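Local coordinates for OmpA family protein (Klebsiella pneumoniae subsp. pneumoniae, PDB 7RJJ) that probably binds cell-wall peptidoglycan through its OmpA-like domain, the part present here, with D-alanine bound in its pocket, at residues M35-R40 with V112-V117. Numbering follows the deposited sequence. Where two conformers were deposited one is given.
Sequences MDIKAR and VEISLV
With CG set anti to its own carbonyl carbon (chi1 -50°) and the chain extended beyond it, L116 reaches from strand 112-117 to the last turn of helix 27-38, where I37, carrying CG1 beside the backbone N (chi1 -75°), meets it. The two side chains cross at about a right angle, and the two methyl branches of the leucine divide the neighbours between them. L116 CD2 lies against I37 CG1 at 4.1 Å, whereas CD1 turns to D36 and R40. L116 CD1 rests 4.0 Å from R40 CG, and L116 CD1 is 3.9 Å from the carbonyl oxygen D36 O. R40 offers CG and CD, crossing the leucine at about a right angle; its chain is bent at chi2 and chi3. Farther along I37, its terminal CD1 approaches I114 CD1 at 4.4 Å, a looser methyl-to-methyl contact two residues back on the strand. I114 and L116, either side of S115 in sequence, present their side chains to I37 from one face of the strand. R40 N hydrogen-bonds to I37 O at 3.0 Å, and the chain then leads into strand 43-49. That strand supplies I45, which touches both I37 and I114, and W43 beside L116, while M75 of helix 57-77 also packs on I37. The example illustrates how apolar helix-on-sheet packing builds the hydrophobic core of the alpha/beta OmpA C-terminal-like fold.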
HETATM    1  N   MSE A  35       7.681   2.818 -11.022  0.50 22.63           N
HETATM    2  CA  MSE A  35       8.580   2.314 -12.047  0.50 25.03           C
HETATM    3  C   MSE A  35       8.447   0.791 -12.140  0.50 24.29           C
HETATM    4  O   MSE A  35       8.358   0.235 -13.247  0.50 24.96           O
HETATM    5  CB  MSE A  35      10.010   2.793 -11.779  0.50 27.45           C
HETATM    6  CG  MSE A  35      10.360   4.046 -12.555  0.50 30.16           C
HETATM    7 SE   MSE A  35      11.866   5.035 -11.800  0.50 33.29          SE
HETATM    8  CE  MSE A  35      12.198   4.670  -9.902  0.50 31.87           C
ATOM      9  N   ASP A  36       8.372   0.122 -10.980  1.00 23.16           N
ATOM     10  CA  ASP A  36       8.208  -1.326 -10.951  1.00 23.09           C
ATOM     11  C   ASP A  36       6.876  -1.706 -11.625  1.00 21.52           C
ATOM     12  O   ASP A  36       6.848  -2.722 -12.343  1.00 21.52           O
ATOM     13  CB  ASP A  36       8.270  -1.883  -9.526  1.00 22.93           C
ATOM     14  CG  ASP A  36       9.636  -1.770  -8.861  1.00 24.82           C
ATOM     15  OD1 ASP A  36      10.631  -1.715  -9.581  1.00 27.31           O
ATOM     16  OD2 ASP A  36       9.682  -1.734  -7.617  1.00 25.74           O
ATOM     17  N   ILE A  37       5.827  -0.911 -11.399  1.00 19.64           N
ATOM     18  CA  ILE A  37       4.488  -1.140 -12.028  1.00 19.11           C
ATOM     19  C   ILE A  37       4.592  -0.931 -13.547  1.00 20.94           C
ATOM     20  O   ILE A  37       4.035  -1.777 -14.301  1.00 20.91           O
ATOM     21  CB  ILE A  37       3.412  -0.230 -11.390  1.00 17.57           C
ATOM     22  CG1 ILE A  37       3.025  -0.743 -10.001  1.00 16.39           C
ATOM     23  CG2 ILE A  37       2.191  -0.096 -12.296  1.00 17.55           C
ATOM     24  CD1 ILE A  37       2.304   0.251  -9.119  1.00 15.68           C
ATOM     25  N   LYS A  38       5.310   0.114 -13.974  1.00 22.42           N
ATOM     26  CA  LYS A  38       5.415   0.460 -15.416  1.00 24.99           C
ATOM     27  C   LYS A  38       6.159  -0.645 -16.167  1.00 26.54           C
ATOM     28  O   LYS A  38       5.864  -0.820 -17.355  1.00 27.96           O
ATOM     29  CB  LYS A  38       6.088   1.826 -15.594  1.00 27.25           C
ATOM     30  CG  LYS A  38       5.267   3.003 -15.086  1.00 26.93           C
ATOM     31  CD  LYS A  38       4.035   3.271 -15.907  1.00 27.76           C
ATOM     32  CE  LYS A  38       3.145   4.336 -15.309  1.00 27.58           C
ATOM     33  NZ  LYS A  38       2.085   4.753 -16.264  1.00 28.20           N
ATOM     34  N   ALA A  39       7.032  -1.388 -15.485  1.00 26.46           N
ATOM     35  CA  ALA A  39       7.805  -2.458 -16.154  1.00 28.90           C
ATOM     36  C   ALA A  39       6.929  -3.695 -16.373  1.00 28.69           C
ATOM     37  O   ALA A  39       7.380  -4.593 -17.103  1.00 29.83           O
ATOM     38  CB  ALA A  39       9.033  -2.790 -15.344  1.00 29.81           C
ATOM     39  N   ARG A  40       5.726  -3.740 -15.782  1.00 26.77           N
ATOM     40  CA  ARG A  40       4.871  -4.943 -15.957  1.00 26.63           C
ATOM     41  C   ARG A  40       3.465  -4.510 -16.368  1.00 23.92           C
ATOM     42  O   ARG A  40       2.504  -4.694 -15.631  1.00 21.37           O
ATOM     43  CB  ARG A  40       4.918  -5.799 -14.689  1.00 27.28           C
ATOM     44  CG  ARG A  40       6.284  -5.784 -14.013  1.00 30.53           C
ATOM     45  CD  ARG A  40       6.756  -7.072 -13.384  1.00 32.73           C
ATOM     46  NE  ARG A  40       7.130  -8.006 -14.439  1.00 38.66           N
ATOM     47  CZ  ARG A  40       7.988  -9.019 -14.309  1.00 41.18           C
ATOM     48  NH1 ARG A  40       8.241  -9.803 -15.345  1.00 43.34           N
ATOM     49  NH2 ARG A  40       8.610  -9.234 -13.161  1.00 42.56           N
ATOM     50  N   VAL A 112       1.752   0.430   3.156  1.00 13.57           N
ATOM     51  CA  VAL A 112       1.059  -0.235   2.021  1.00 12.83           C
ATOM     52  C   VAL A 112       2.070  -1.169   1.346  1.00 13.44           C
ATOM     53  O   VAL A 112       3.259  -0.798   1.251  1.00 14.51           O
ATOM     54  CB  VAL A 112       0.455   0.790   1.044  1.00 12.89           C
ATOM     55  CG1 VAL A 112       0.246   0.199  -0.341  1.00 12.35           C
ATOM     56  CG2 VAL A 112      -0.823   1.402   1.594  1.00 13.04           C
ATOM     57  N   GLU A 113       1.603  -2.354   0.961  1.00 13.95           N
ATOM     58  CA  GLU A 113       2.373  -3.402   0.254  1.00 15.47           C
ATOM     59  C   GLU A 113       1.726  -3.577  -1.124  1.00 14.17           C
ATOM     60  O   GLU A 113       0.473  -3.530  -1.184  1.00 13.92           O
ATOM     61  CB  GLU A 113       2.297  -4.730   1.012  1.00 17.89           C
ATOM     62  CG  GLU A 113       2.825  -4.696   2.437  1.00 20.97           C
ATOM     63  CD  GLU A 113       4.334  -4.674   2.595  1.00 25.27           C
ATOM     64  OE1 GLU A 113       5.051  -4.658   1.553  1.00 28.24           O
ATOM     65  OE2 GLU A 113       4.800  -4.709   3.767  1.00 29.86           O
ATOM     66  N   ILE A 114       2.528  -3.712  -2.175  1.00 13.86           N
ATOM     67  CA  ILE A 114       1.986  -3.910  -3.551  1.00 13.57           C
ATOM     68  C   ILE A 114       2.491  -5.254  -4.082  1.00 13.90           C
ATOM     69  O   ILE A 114       3.700  -5.558  -3.932  1.00 14.58           O
ATOM     70  CB  ILE A 114       2.357  -2.732  -4.475  1.00 14.19           C
ATOM     71  CG1 ILE A 114       1.743  -1.420  -3.981  1.00 13.96           C
ATOM     72  CG2 ILE A 114       1.954  -3.022  -5.915  1.00 14.62           C
ATOM     73  CD1 ILE A 114       2.194  -0.191  -4.736  1.00 15.26           C
ATOM     74  N   SER A 115       1.570  -6.054  -4.619  1.00 13.43           N
ATOM     75  CA  SER A 115       1.934  -7.341  -5.256  1.00 14.48           C
ATOM     76  C   SER A 115       1.444  -7.290  -6.703  1.00 14.56           C
ATOM     77  O   SER A 115       0.293  -6.845  -6.904  1.00 14.11           O
ATOM     78  CB  SER A 115       1.340  -8.507  -4.533  1.00 14.78           C
ATOM     79  OG  SER A 115       1.800  -8.569  -3.197  1.00 15.12           O
ATOM     80  N   LEU A 116       2.286  -7.678  -7.662  1.00 15.61           N
ATOM     81  CA  LEU A 116       1.861  -7.685  -9.093  1.00 16.08           C
ATOM     82  C   LEU A 116       1.500  -9.131  -9.463  1.00 17.08           C
ATOM     83  O   LEU A 116       2.337 -10.028  -9.282  1.00 18.28           O
ATOM     84  CB  LEU A 116       2.969  -7.085  -9.954  1.00 17.35           C
ATOM     85  CG  LEU A 116       3.517  -5.742  -9.463  1.00 16.97           C
ATOM     86  CD1 LEU A 116       4.642  -5.248 -10.358  1.00 18.94           C
ATOM     87  CD2 LEU A 116       2.420  -4.700  -9.370  1.00 15.53           C
ATOM     88  N   VAL A 117       0.261  -9.341  -9.909  1.00 16.83           N
ATOM     89  CA  VAL A 117      -0.256 -10.711 -10.170  1.00 18.29           C
ATOM     90  C   VAL A 117      -0.497 -10.866 -11.668  1.00 19.59           C
ATOM     91  O   VAL A 117      -1.325 -10.175 -12.246  1.00 18.85           O
ATOM     92  CB  VAL A 117      -1.532 -10.962  -9.346  1.00 17.58           C
ATOM     93  CG1 VAL A 117      -2.059 -12.363  -9.549  1.00 19.46           C
ATOM     94  CG2 VAL A 117      -1.300 -10.671  -7.867  1.00 16.63           C
TER